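Type III CBASS phage resistance system CD-NTase-associated protein Cap8 (Pseudomonas aeruginosa, PDB 6P8P) is a bacterial HORMA-domain protein that, with a Trip13-like ATPase, probably regulates a cGAS-like enzyme in immunity against bacteriophage. Local coordinates at residues A[22-25]-A[26-30]; A[49-53]-A[54-58]. The protein carries 2 engineered substitutions. All blocks are in the same frame, centred on the assembly; numbering follows the deposited sequence.

Contact 1: A[22-25]-A[26-30]; sequences DAIV and ELLTQ
Along the last turns of helix 17-29, D22, A23, I24 and V25 offer their carbonyl oxygens to the amides of E26, L27, L28 and T29 in the i to i+4 pattern of an alpha-helix. The first two bonds are the straighter ones, L27 N reaching A23 O at 3.0 Å with an N-H...O angle of 160°; the last, T29 N to V25 O at 2.9 Å, is bent to 133°. L28 N divides its proton between I24 O and, weakly, V25 O. V25 O therefore takes T29 N and, weakly, L28 N, and the T29 hydroxyl lies close to it as well. T29 OG1 comes within 2.7 Å of V25 O, because a chi1 of 62° sets the hydroxyl between the backbone N and carbonyl carbon and folds it back over the preceding turn. The CG1 methyl of V25 lies against the same hydroxyl at 4.0 Å. On another flank I24 and L28 run alongside each other in the same direction, and the CG2 branch of I24 meets CD1 of L28 at 4.0 Å. L28 CG also rests over I24 O, 3.5 Å away, which covers that carbonyl with hydrocarbon. Q30 then turns out of the helix with a positive phi, although its amide still bonds to E26 O. The apolar flank faces the mixed sheet: I24, L27 and L28 pack on I72 of strand 69-75, and A23 and L27 on F9 of strand 4-10. V25 and T29 pack against R37 and L40 of helix 35-42, so the turn packs on both that helix and the sheet.

Contact 2: A[49-53]-A[54-58]; sequences SLIAD and QAPKS. With CA (calcium ion), chain E.
A Schellman motif closes helix 44-52, binding L50 and I51 to Q54 and A55, and the same turn holds a calcium ion at the boundary between two subunits. A55 N donates to L50 O at 3.0 Å, nearly straight at 162°, as the outer bond of the motif. The inner one runs from Q54 N to I51 O at 2.8 Å, with the donor standing above the carbonyl plane. Q54, with phi at 62°, is the C-prime residue whose positive phi reverses the chain. The reversal brings hydrocarbon back over the helix end: CB of A55 lies 4.2 Å from CB of L50, and the P56 ring crosses the I51 side chain at about a right angle, with CG against CG1 at 4.0 Å. L50 also packs on L104 and C106 of strand 101-106. D53, the first residue beyond the helix, turns its carboxylate out to the metal. A chi1 of -73° places its CG beside the backbone N, and the carboxylate leads away from 54-58 to the calcium, which OD1 and OD2 chelate at 2.4 Å each. Four waters and two ligand atoms from outside 49-58 complete eight, among them OD1 of D53 of the second subunit, so the ion bridges the two chains and probably offsets the charge of the paired carboxylates. Q110 donates from NE2 to D53 OD2, a second-shell bond that helps to fix the chelating group, and S49 OG meets S49 OG of the second subunit in a hydrogen bond. One metal-bound water also donates a hydrogen bond to S49 O at 3.1 Å, tying the calcium shell to the backbone of the last helical turn.

Contacts 1 and 2 cover the C-terminal ends of helices 17-29 and 44-52, separated in the chain by helix 35-42. Their centres lie about 17 Å apart, on opposite sides of the chain's centre, and their nearest atoms are about 4 Å apart without touching. Helix 17-29 joins them: its last turns form contact 1, while A17, T20 and W21 further back meet I51 of contact 2. Calcium belongs to contact 2 alone; the ion is 16.2 Å from I24 CD1 of contact 1. Thus 22-30 is packed within its own chain, whereas 49-58 faces the second subunit through the metal, D53 and S49.

Contact 1: A[22-25]-A[26-30]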
loop_
_atom_site.group_PDB
_atom_site.type_symbol
_atom_site.label_atom_id
_atom_site.label_comp_id
_atom_site.label_asym_id
_atom_site.label_seq_id
_atom_site.Cartn_x
_atom_site.Cartn_y
_atom_site.Cartn_z
ATOM N N ASP A 22 8.188 8.559 4.963
ATOM C CA ASP A 22 8.184 10.007 5.125
ATOM C C ASP A 22 9.607 10.543 5.298
ATOM O O ASP A 22 9.953 11.588 4.743
ATOM C CB ASP A 22 7.312 10.390 6.321
ATOM C CG ASP A 22 5.831 10.392 6.008
ATOM O OD1 ASP A 22 5.448 10.228 4.839
ATOM O OD2 ASP A 22 5.030 10.567 6.965
ATOM N N ALA A 23 10.462 9.809 6.016
ATOM C CA ALA A 23 11.842 10.274 6.197
ATOM C C ALA A 23 12.592 10.236 4.875
ATOM O O ALA A 23 13.405 11.129 4.588
ATOM C CB ALA A 23 12.572 9.434 7.251
ATOM N N ILE A 24 12.304 9.209 4.054
ATOM C CA ILE A 24 12.921 9.080 2.730
ATOM C C ILE A 24 12.431 10.172 1.794
ATOM O O ILE A 24 13.210 10.768 1.044
ATOM C CB ILE A 24 12.646 7.675 2.160
ATOM C CG1 ILE A 24 13.398 6.632 2.995
ATOM C CG2 ILE A 24 13.037 7.593 0.692
ATOM C CD1 ILE A 24 12.987 5.190 2.747
ATOM N N VAL A 25 11.149 10.479 1.842
ATOM C CA VAL A 25 10.631 11.555 1.010
ATOM C C VAL A 25 11.304 12.878 1.366
ATOM O O VAL A 25 11.653 13.677 0.492
ATOM C CB VAL A 25 9.111 11.661 1.176
ATOM C CG1 VAL A 25 8.588 12.903 0.446
ATOM C CG2 VAL A 25 8.419 10.389 0.650
ATOM N N GLU A 26 11.478 13.139 2.650
ATOM C CA GLU A 26 12.149 14.380 3.042
ATOM C C GLU A 26 13.602 14.409 2.555
ATOM O O GLU A 26 14.079 15.435 2.057
ATOM C CB GLU A 26 12.068 14.555 4.555
ATOM C CG GLU A 26 12.677 15.881 5.037
ATOM C CD GLU A 26 11.964 17.111 4.517
ATOM O OE1 GLU A 26 10.787 17.003 4.110
ATOM O OE2 GLU A 26 12.594 18.193 4.511
ATOM N N LEU A 27 14.310 13.283 2.670
ATOM C CA LEU A 27 15.672 13.206 2.160
ATOM C C LEU A 27 15.730 13.572 0.683
ATOM O O LEU A 27 16.619 14.318 0.242
ATOM C CB LEU A 27 16.212 11.801 2.362
ATOM C CG LEU A 27 17.666 11.615 1.933
ATOM C CD1 LEU A 27 18.615 12.019 3.053
ATOM C CD2 LEU A 27 17.903 10.176 1.489
ATOM N N LEU A 28 14.767 13.086 -0.092
ATOM C CA LEU A 28 14.832 13.236 -1.539
ATOM C C LEU A 28 14.251 14.531 -2.064
ATOM O O LEU A 28 14.591 14.913 -3.187
ATOM C CB LEU A 28 14.129 12.070 -2.211
ATOM C CG LEU A 28 14.781 10.710 -2.045
ATOM C CD1 LEU A 28 13.895 9.594 -2.610
ATOM C CD2 LEU A 28 16.148 10.684 -2.708
ATOM N N THR A 29 13.401 15.216 -1.292
ATOM C CA THR A 29 12.741 16.418 -1.781
ATOM C C THR A 29 13.194 17.672 -1.074
ATOM O O THR A 29 13.032 18.760 -1.634
ATOM C CB THR A 29 11.215 16.318 -1.659
ATOM O OG1 THR A 29 10.833 16.172 -0.289
ATOM C CG2 THR A 29 10.690 15.142 -2.480
ATOM N N GLN A 30 13.731 17.551 0.136
ATOM C CA GLN A 30 14.484 18.642 0.771
ATOM C C GLN A 30 13.609 19.880 0.950
ATOM O O GLN A 30 14.026 21.002 0.685
ATOM C CB GLN A 30 15.749 18.971 -0.028
ATOM C CG GLN A 30 16.755 17.824 -0.095
ATOM C CD GLN A 30 17.910 18.082 -1.032
ATOM O OE1 GLN A 30 17.799 18.866 -1.981
ATOM N NE2 GLN A 30 19.036 17.410 -0.780
#

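Contact 2: A[49-53]-A[54-58]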
loop_
_atom_site.group_PDB
_atom_site.type_symbol
_atom_site.label_atom_id
_atom_site.label_comp_id
_atom_site.label_asym_id
_atom_site.label_seq_id
_atom_site.Cartn_x
_atom_site.Cartn_y
_atom_site.Cartn_z
ATOM N N SER A 49 4.002 -0.344 2.259
ATOM C CA SER A 49 3.771 -1.783 2.227
ATOM C C SER A 49 5.059 -2.548 1.971
ATOM O O SER A 49 5.337 -3.558 2.628
ATOM C CB SER A 49 2.737 -2.115 1.139
ATOM O OG SER A 49 2.512 -3.523 0.999
ATOM N N LEU A 50 5.852 -2.067 1.022
ATOM C CA LEU A 50 7.103 -2.729 0.673
ATOM C C LEU A 50 8.116 -2.628 1.806
ATOM O O LEU A 50 8.869 -3.569 2.058
ATOM C CB LEU A 50 7.676 -2.106 -0.607
ATOM C CG LEU A 50 6.850 -2.308 -1.867
ATOM C CD1 LEU A 50 7.374 -1.402 -2.986
ATOM C CD2 LEU A 50 6.841 -3.758 -2.277
ATOM N N ILE A 51 8.183 -1.474 2.466
ATOM C CA ILE A 51 9.057 -1.330 3.624
ATOM C C ILE A 51 8.640 -2.283 4.732
ATOM O O ILE A 51 9.485 -2.916 5.375
ATOM C CB ILE A 51 9.062 0.133 4.099
ATOM C CG1 ILE A 51 9.747 0.994 3.053
ATOM C CG2 ILE A 51 9.720 0.251 5.456
ATOM C CD1 ILE A 51 9.492 2.487 3.232
ATOM N N ALA A 52 7.336 -2.404 4.974
ATOM C CA ALA A 52 6.870 -3.317 6.008
ATOM C C ALA A 52 7.259 -4.756 5.692
ATOM O O ALA A 52 7.416 -5.572 6.607
ATOM C CB ALA A 52 5.341 -3.189 6.174
ATOM N N ASP A 53 7.385 -5.097 4.417
ATOM C CA ASP A 53 7.847 -6.411 3.988
ATOM C C ASP A 53 9.367 -6.508 3.912
ATOM O O ASP A 53 9.880 -7.545 3.476
ATOM C CB ASP A 53 7.207 -6.763 2.642
ATOM C CG ASP A 53 5.695 -7.121 2.792
ATOM O OD1 ASP A 53 5.325 -7.695 3.836
ATOM O OD2 ASP A 53 4.888 -6.826 1.876
ATOM N N GLN A 54 10.076 -5.460 4.351
ATOM C CA GLN A 54 11.553 -5.400 4.395
ATOM C C GLN A 54 12.177 -5.514 3.016
ATOM O O GLN A 54 13.348 -5.915 2.867
ATOM C CB GLN A 54 12.149 -6.462 5.330
ATOM C CG GLN A 54 11.626 -6.370 6.750
ATOM C CD GLN A 54 12.455 -7.130 7.761
ATOM O OE1 GLN A 54 13.451 -7.770 7.428
ATOM N NE2 GLN A 54 12.057 -7.040 9.000
ATOM N N ALA A 55 11.441 -5.082 1.997
ATOM C CA ALA A 55 11.989 -5.143 0.650
ATOM C C ALA A 55 13.287 -4.364 0.520
ATOM O O ALA A 55 14.172 -4.833 -0.216
ATOM C CB ALA A 55 10.966 -4.655 -0.376
ATOM N N PRO A 56 13.473 -3.192 1.161
ATOM C CA PRO A 56 14.740 -2.471 0.976
ATOM C C PRO A 56 15.863 -2.895 1.921
ATOM O O PRO A 56 16.837 -2.154 2.079
ATOM C CB PRO A 56 14.360 -1.003 1.207
ATOM C CG PRO A 56 12.838 -0.958 1.318
ATOM C CD PRO A 56 12.425 -2.348 1.775
ATOM N N LYS A 57 15.754 -4.059 2.559
ATOM C CA LYS A 57 16.825 -4.479 3.450
ATOM C C LYS A 57 18.095 -4.795 2.663
ATOM O O LYS A 57 19.206 -4.421 3.077
ATOM C CB LYS A 57 16.396 -5.697 4.268
ATOM C CG LYS A 57 17.480 -6.170 5.247
ATOM C CD LYS A 57 17.086 -7.425 6.004
ATOM C CE LYS A 57 18.304 -7.974 6.758
ATOM N NZ LYS A 57 17.980 -9.061 7.714
ATOM N N SER A 58 17.959 -5.548 1.568
ATOM C CA SER A 58 19.113 -6.012 0.809
ATOM C C SER A 58 19.107 -5.558 -0.641
ATOM O O SER A 58 20.020 -5.916 -1.388
ATOM C CB SER A 58 19.220 -7.540 0.863
ATOM O OG SER A 58 19.379 -7.957 2.205
HETATM CA CA CA E . 2.997 -7.592 3.162
HETATM O O HOH W 1 3.131 -5.306 3.885
HETATM O O HOH W 2 3.743 -9.622 1.961
HETATM O O HOH W 3 1.455 -6.783 1.468
HETATM O O HOH W 4 3.385 -8.610 5.425
#